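Local structure of catalase-3 (Neurospora crassa, 4AJ9) at residues 170-175 and 465-470. The protein breaks down hydrogen peroxide to oxygen and water at a heme iron, and so probably protects cells from its toxic effects. Sequence-based numbering, arbitrary orientation.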
ATOM      1  N   ALA C 170      15.141 -25.012   0.468  1.00  6.49           N
ATOM      2  CA  ALA C 170      16.186 -25.982   0.168  1.00 11.10           C
ATOM      3  C   ALA C 170      17.182 -25.479  -0.866  1.00  5.45           C
ATOM      4  O   ALA C 170      16.813 -24.839  -1.845  1.00  7.70           O
ATOM      5  CB  ALA C 170      15.558 -27.275  -0.295  1.00  7.55           C
ATOM      6  N   THR C 171      18.454 -25.772  -0.635  1.00  5.15           N
ATOM      7  CA  THR C 171      19.489 -25.475  -1.614  1.00  3.71           C
ATOM      8  C   THR C 171      19.682 -26.650  -2.563  1.00  5.50           C
ATOM      9  O   THR C 171      20.463 -26.577  -3.509  1.00  7.77           O
ATOM     10  CB  THR C 171      20.816 -25.140  -0.937  1.00  7.74           C
ATOM     11  OG1 THR C 171      21.103 -26.125   0.067  1.00  6.92           O
ATOM     12  CG2 THR C 171      20.751 -23.762  -0.285  1.00  4.79           C
ATOM     13  N   ALA C 172      18.945 -27.730  -2.325  1.00  6.08           N
ATOM     14  CA  ALA C 172      19.120 -28.965  -3.098  1.00  7.73           C
ATOM     15  C   ALA C 172      18.416 -28.922  -4.446  1.00  6.94           C
ATOM     16  O   ALA C 172      17.481 -29.678  -4.687  1.00  6.97           O
ATOM     17  CB  ALA C 172      18.638 -30.184  -2.282  1.00  5.18           C
ATOM     18  N   HIS C 173      18.855 -28.025  -5.320  1.00  7.94           N
ATOM     19  CA  HIS C 173      18.328 -27.979  -6.680  1.00  6.69           C
ATOM     20  C   HIS C 173      19.303 -27.293  -7.622  1.00  6.55           C
ATOM     21  O   HIS C 173      20.215 -26.597  -7.183  1.00  8.19           O
ATOM     22  CB  HIS C 173      16.964 -27.289  -6.736  1.00  7.62           C
ATOM     23  CG  HIS C 173      16.940 -25.934  -6.100  1.00  4.28           C
ATOM     24  ND1 HIS C 173      16.793 -24.772  -6.830  1.00 11.20           N
ATOM     25  CD2 HIS C 173      17.020 -25.556  -4.801  1.00  4.43           C
ATOM     26  CE1 HIS C 173      16.790 -23.735  -6.008  1.00  4.34           C
ATOM     27  NE2 HIS C 173      16.930 -24.182  -4.771  1.00  4.67           N
ATOM     28  N   ASP C 174      19.080 -27.484  -8.918  1.00  6.31           N
ATOM     29  CA  ASP C 174      20.011 -27.042  -9.951  1.00  7.77           C
ATOM     30  C   ASP C 174      20.497 -25.603  -9.808  1.00 12.12           C
ATOM     31  O   ASP C 174      21.702 -25.346  -9.851  1.00  4.76           O
ATOM     32  CB  ASP C 174      19.400 -27.231 -11.344  1.00  9.24           C
ATOM     33  CG  ASP C 174      19.344 -28.687 -11.757  1.00 15.45           C
ATOM     34  OD1 ASP C 174      18.886 -29.524 -10.949  1.00 11.22           O
ATOM     35  OD2 ASP C 174      19.791 -28.998 -12.876  1.00 13.95           O
ATOM     36  N   SER C 175      19.565 -24.668  -9.652  1.00  4.47           N
ATOM     37  CA  SER C 175      19.919 -23.262  -9.749  1.00  6.56           C
ATOM     38  C   SER C 175      20.861 -22.854  -8.622  1.00  4.50           C
ATOM     39  O   SER C 175      21.765 -22.036  -8.821  1.00  5.71           O
ATOM     40  CB  SER C 175      18.667 -22.378  -9.764  1.00  6.83           C
ATOM     41  OG  SER C 175      17.896 -22.543  -8.594  1.00  5.58           O
ATOM     42  N   ARG C 465      26.902 -34.614  -0.951  1.00  7.95           N
ATOM     43  CA  ARG C 465      26.440 -35.748  -1.762  1.00  6.13           C
ATOM     44  C   ARG C 465      24.919 -35.737  -1.914  1.00 11.55           C
ATOM     45  O   ARG C 465      24.389 -35.911  -3.012  1.00  7.61           O
ATOM     46  CB  ARG C 465      26.858 -37.086  -1.126  1.00  6.69           C
ATOM     47  CG  ARG C 465      28.338 -37.421  -1.235  1.00  5.21           C
ATOM     48  CD  ARG C 465      28.678 -38.649  -0.358  1.00 12.03           C
ATOM     49  NE  ARG C 465      29.984 -39.228  -0.668  1.00 11.56           N
ATOM     50  CZ  ARG C 465      30.600 -40.145   0.077  1.00  9.08           C
ATOM     51  NH1 ARG C 465      30.051 -40.581   1.208  1.00 10.22           N
ATOM     52  NH2 ARG C 465      31.781 -40.619  -0.305  1.00 13.58           N
ATOM     53  N   PHE C 466      24.213 -35.562  -0.803  1.00  9.15           N
ATOM     54  CA  PHE C 466      22.749 -35.570  -0.851  1.00  6.23           C
ATOM     55  C   PHE C 466      22.258 -34.464  -1.796  1.00  8.95           C
ATOM     56  O   PHE C 466      21.536 -34.730  -2.760  1.00  6.25           O
ATOM     57  CB  PHE C 466      22.165 -35.404   0.560  1.00  9.58           C
ATOM     58  CG  PHE C 466      20.678 -35.145   0.584  1.00  7.63           C
ATOM     59  CD1 PHE C 466      20.187 -33.851   0.494  1.00  7.29           C
ATOM     60  CD2 PHE C 466      19.771 -36.198   0.713  1.00  8.45           C
ATOM     61  CE1 PHE C 466      18.818 -33.598   0.517  1.00  8.61           C
ATOM     62  CE2 PHE C 466      18.394 -35.957   0.738  1.00 10.09           C
ATOM     63  CZ  PHE C 466      17.916 -34.651   0.643  1.00  6.94           C
ATOM     64  N   GLU C 467      22.684 -33.232  -1.521  1.00  8.04           N
ATOM     65  CA  GLU C 467      22.265 -32.052  -2.286  1.00  8.34           C
ATOM     66  C   GLU C 467      22.620 -32.104  -3.766  1.00 11.31           C
ATOM     67  O   GLU C 467      21.770 -31.870  -4.623  1.00  8.84           O
ATOM     68  CB  GLU C 467      22.850 -30.776  -1.664  1.00  9.88           C
ATOM     69  CG  GLU C 467      22.383 -30.539  -0.229  1.00  9.01           C
ATOM     70  CD  GLU C 467      21.656 -29.221  -0.051  1.00 11.49           C
ATOM     71  OE1 GLU C 467      21.754 -28.352  -0.947  1.00  8.95           O
ATOM     72  OE2 GLU C 467      20.988 -29.052   0.994  1.00 11.43           O
ATOM     73  N   ALA C 468      23.882 -32.388  -4.067  1.00  5.79           N
ATOM     74  CA  ALA C 468      24.358 -32.357  -5.438  1.00  7.71           C
ATOM     75  C   ALA C 468      23.706 -33.438  -6.309  1.00 10.13           C
ATOM     76  O   ALA C 468      23.548 -33.266  -7.519  1.00  8.73           O
ATOM     77  CB  ALA C 468      25.883 -32.479  -5.468  1.00  6.73           C
ATOM     78  N   SER C 469      23.328 -34.544  -5.684  1.00  6.52           N
ATOM     79  CA  SER C 469      22.662 -35.630  -6.383  1.00  8.94           C
ATOM     80  C   SER C 469      21.254 -35.230  -6.824  1.00 12.29           C
ATOM     81  O   SER C 469      20.627 -35.944  -7.606  1.00  7.50           O
ATOM     82  CB  SER C 469      22.620 -36.895  -5.521  1.00  8.17           C
ATOM     83  OG  SER C 469      21.532 -36.867  -4.619  1.00  8.46           O
ATOM     84  N   HIS C 470      20.766 -34.086  -6.338  1.00  9.13           N
ATOM     85  CA  HIS C 470      19.480 -33.551  -6.800  1.00  7.42           C
ATOM     86  C   HIS C 470      19.623 -32.714  -8.067  1.00 13.84           C
ATOM     87  O   HIS C 470      18.624 -32.378  -8.709  1.00 13.50           O
ATOM     88  CB  HIS C 470      18.803 -32.701  -5.719  1.00  6.44           C
ATOM     89  CG  HIS C 470      18.241 -33.498  -4.584  1.00 10.04           C
ATOM     90  ND1 HIS C 470      19.022 -33.981  -3.558  1.00 11.27           N
ATOM     91  CD2 HIS C 470      16.975 -33.893  -4.313  1.00  9.99           C
ATOM     92  CE1 HIS C 470      18.263 -34.638  -2.700  1.00  8.33           C
ATOM     93  NE2 HIS C 470      17.017 -34.603  -3.136  1.00 10.86           N
TER
HETATM   94  O   HOH W   1      18.611 -28.264   0.869  1.00 15.82           O
HETATM   95  O   HOH W   2      16.901 -29.806  -8.911  1.00 17.29           O
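A very short hydrogen bond, 2.5 Å, runs from OG1 of T171 to OE1 of the buried E467. It meets OE1 on the syn side, 18° out of the carboxylate plane. The other oxygen, OE2, accepts from a water that in turn accepts from N of T171. The E467 chain bends at chi2 (-121°), which turns its end toward T171. OE1 also accepts from NE1 of W177, on helix 174-182. Shortening this side chain to an alanine is likely to leave the T171 hydroxyl and the W177 indole N-H without their shared acceptor, OE1, and take from the water the acceptor to which it donates. Next along, A172 centres an inverse gamma turn. Its CB lies over one face of the H470 ring, 4.2 Å from the centroid, a CH-pi contact. That ring is held by ND1, which donates to O of F466 at 2.7 Å; OG of S469 reaches the same oxygen from the opposite face of its plane. A second water joins N of D174 to O of H470, while the D174 carboxylate accepts from N of T472 and N of N473. The contact thus joins the loop leading into helix 174-182, with H173 at the N-cap position, to the C-terminal end of helix 454-468, which packs against helix 489-499.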